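Local structure of TCR alpha chain (Gallus gallus, 6LIR) at residues Y33-G38 with V84-V89. The protein forms, together with the TCR beta chain, the chicken alpha-beta T-cell receptor, which probably recognises peptide antigen presented by MHC molecules. Sequence-based numbering, arbitrary orientation.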
loop_
_atom_site.group_PDB
_atom_site.type_symbol
_atom_site.label_atom_id
_atom_site.label_comp_id
_atom_site.label_asym_id
_atom_site.label_seq_id
_atom_site.Cartn_x
_atom_site.Cartn_y
_atom_site.Cartn_z
ATOM N N TYR A 33 2.333 -14.457 -6.812
ATOM C CA TYR A 33 1.472 -13.291 -6.873
ATOM C C TYR A 33 2.263 -12.092 -6.375
ATOM O O TYR A 33 3.279 -12.234 -5.688
ATOM C CB TYR A 33 0.208 -13.466 -6.012
ATOM C CG TYR A 33 -0.744 -14.550 -6.472
ATOM C CD1 TYR A 33 -0.468 -15.893 -6.244
ATOM C CD2 TYR A 33 -1.932 -14.224 -7.112
ATOM C CE1 TYR A 33 -1.343 -16.884 -6.660
ATOM C CE2 TYR A 33 -2.813 -15.204 -7.532
ATOM C CZ TYR A 33 -2.515 -16.533 -7.303
ATOM O OH TYR A 33 -3.394 -17.506 -7.723
ATOM N N ARG A 34 1.789 -10.902 -6.725
ATOM C CA ARG A 34 2.368 -9.688 -6.181
ATOM C C ARG A 34 1.246 -8.734 -5.810
ATOM O O ARG A 34 0.236 -8.630 -6.516
ATOM C CB ARG A 34 3.371 -9.042 -7.152
ATOM C CG ARG A 34 2.790 -8.223 -8.280
ATOM C CD ARG A 34 3.914 -7.490 -8.993
ATOM N NE ARG A 34 3.481 -6.898 -10.253
ATOM C CZ ARG A 34 4.289 -6.249 -11.085
ATOM N NH1 ARG A 34 5.579 -6.113 -10.792
ATOM N NH2 ARG A 34 3.810 -5.745 -12.213
ATOM N N GLN A 35 1.411 -8.078 -4.676
ATOM C CA GLN A 35 0.412 -7.163 -4.143
ATOM C C GLN A 35 1.014 -5.764 -4.156
ATOM O O GLN A 35 1.881 -5.439 -3.337
ATOM C CB GLN A 35 -0.036 -7.554 -2.741
ATOM C CG GLN A 35 -1.009 -6.544 -2.157
ATOM C CD GLN A 35 -1.110 -6.606 -0.649
ATOM O OE1 GLN A 35 -1.503 -5.633 -0.010
ATOM N NE2 GLN A 35 -0.773 -7.756 -0.072
ATOM N N LEU A 36 0.588 -4.970 -5.111
ATOM C CA LEU A 36 0.971 -3.577 -5.236
ATOM C C LEU A 36 0.212 -2.728 -4.215
ATOM O O LEU A 36 -0.889 -3.094 -3.794
ATOM C CB LEU A 36 0.672 -3.083 -6.647
ATOM C CG LEU A 36 1.482 -3.705 -7.786
ATOM C CD1 LEU A 36 0.757 -3.508 -9.105
ATOM C CD2 LEU A 36 2.886 -3.106 -7.858
ATOM N N PRO A 37 0.800 -1.616 -3.773
ATOM C CA PRO A 37 0.113 -0.740 -2.815
ATOM C C PRO A 37 -1.257 -0.314 -3.326
ATOM O O PRO A 37 -1.420 0.061 -4.491
ATOM C CB PRO A 37 1.068 0.453 -2.683
ATOM C CG PRO A 37 2.407 -0.111 -2.997
ATOM C CD PRO A 37 2.171 -1.154 -4.056
ATOM N N GLY A 38 -2.248 -0.423 -2.446
ATOM C CA GLY A 38 -3.635 -0.125 -2.751
ATOM C C GLY A 38 -4.272 -1.102 -3.708
ATOM O O GLY A 38 -5.143 -0.714 -4.493
ATOM N N VAL A 84 4.757 -6.558 -2.612
ATOM C CA VAL A 84 4.918 -7.727 -1.765
ATOM C C VAL A 84 4.651 -8.934 -2.646
ATOM O O VAL A 84 3.564 -9.066 -3.220
ATOM C CB VAL A 84 3.970 -7.691 -0.556
ATOM C CG1 VAL A 84 4.097 -8.978 0.254
ATOM C CG2 VAL A 84 4.270 -6.477 0.313
ATOM N N TYR A 85 5.655 -9.789 -2.786
ATOM C CA TYR A 85 5.591 -10.940 -3.674
ATOM C C TYR A 85 5.305 -12.197 -2.865
ATOM O O TYR A 85 6.023 -12.502 -1.907
ATOM C CB TYR A 85 6.893 -11.082 -4.461
ATOM C CG TYR A 85 7.046 -10.031 -5.538
ATOM C CD1 TYR A 85 7.461 -8.740 -5.228
ATOM C CD2 TYR A 85 6.767 -10.329 -6.864
ATOM C CE1 TYR A 85 7.596 -7.776 -6.213
ATOM C CE2 TYR A 85 6.898 -9.377 -7.853
ATOM C CZ TYR A 85 7.313 -8.104 -7.522
ATOM O OH TYR A 85 7.440 -7.165 -8.515
ATOM N N TYR A 86 4.250 -12.912 -3.248
ATOM C CA TYR A 86 3.791 -14.103 -2.550
ATOM C C TYR A 86 3.988 -15.332 -3.423
ATOM O O TYR A 86 3.632 -15.331 -4.605
ATOM C CB TYR A 86 2.302 -14.003 -2.194
ATOM C CG TYR A 86 1.958 -13.062 -1.063
ATOM C CD1 TYR A 86 2.087 -13.458 0.263
ATOM C CD2 TYR A 86 1.470 -11.786 -1.323
ATOM C CE1 TYR A 86 1.759 -12.608 1.299
ATOM C CE2 TYR A 86 1.140 -10.927 -0.293
ATOM C CZ TYR A 86 1.287 -11.341 1.015
ATOM O OH TYR A 86 0.960 -10.487 2.042
ATOM N N CYS A 87 4.507 -16.396 -2.826
ATOM C CA CYS A 87 4.450 -17.703 -3.457
ATOM C C CYS A 87 3.309 -18.483 -2.821
ATOM O O CYS A 87 2.980 -18.291 -1.648
ATOM C CB CYS A 87 5.767 -18.477 -3.311
ATOM S SG CYS A 87 6.225 -18.826 -1.605
ATOM N N ALA A 88 2.676 -19.326 -3.625
ATOM C CA ALA A 88 1.576 -20.164 -3.168
ATOM C C ALA A 88 1.752 -21.538 -3.790
ATOM O O ALA A 88 1.916 -21.647 -5.009
ATOM C CB ALA A 88 0.219 -19.564 -3.555
ATOM N N VAL A 89 1.740 -22.579 -2.959
ATOM C CA VAL A 89 2.030 -23.926 -3.430
ATOM C C VAL A 89 0.858 -24.840 -3.106
ATOM O O VAL A 89 0.095 -24.611 -2.162
ATOM C CB VAL A 89 3.336 -24.479 -2.813
ATOM C CG1 VAL A 89 4.487 -23.501 -3.031
ATOM C CG2 VAL A 89 3.153 -24.759 -1.332
#
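The side chains of Arg34 and Tyr85 lie side by side on one face of the sheet and point the same way. Arg34 CB sits over a face of the Tyr85 ring, 3.9 Å from the ring centroid, in a CH-pi contact offset toward the rim. With CG between the backbone N and the carbonyl carbon (chi1 80°), the extended Arg34 chain follows the ring to its hydroxyl. There Arg34 NH1 donates to Tyr85 OH at 3.1 Å, within the guanidinium plane, which is turned 61° from the ring plane. Asp81 holds both polar ends, that of Arg34 by a carboxylate salt bridge to NH1 and that of Tyr85 by a hydrogen bond between its backbone O and OH. A phenylalanine in place of Tyr85 would probably keep the ring under Arg34 CB but leave NH1 without its hydroxyl acceptor and the carbonyl of Asp81 without this partner.

The opposite face carries Tyr33, Gln35, Val84 and Tyr86. Tyr33 CB meets Tyr86 CB at 4.4 Å, and Tyr33 CE1 touches Ala88 CB at the same distance. The Gln35 side chain runs alongside Tyr86, its amide nearly coplanar with the ring and at its edge. This face packs on the TCR beta chain, where Tyr33 OH is hydrogen-bonded to the backbone N of Leu99 of that chain.

Two antiparallel hydrogen-bonded pairs flank Arg34 and Tyr85. Cys87, disulfide-bonded to Cys20, identifies 84-90 as strand F of an immunoglobulin V domain. Its neighbour 29-35, with Trp32 packed on Cys87, is strand C. Tyr85 and Asp81 form the tyrosine corner of this Greek-key sandwich.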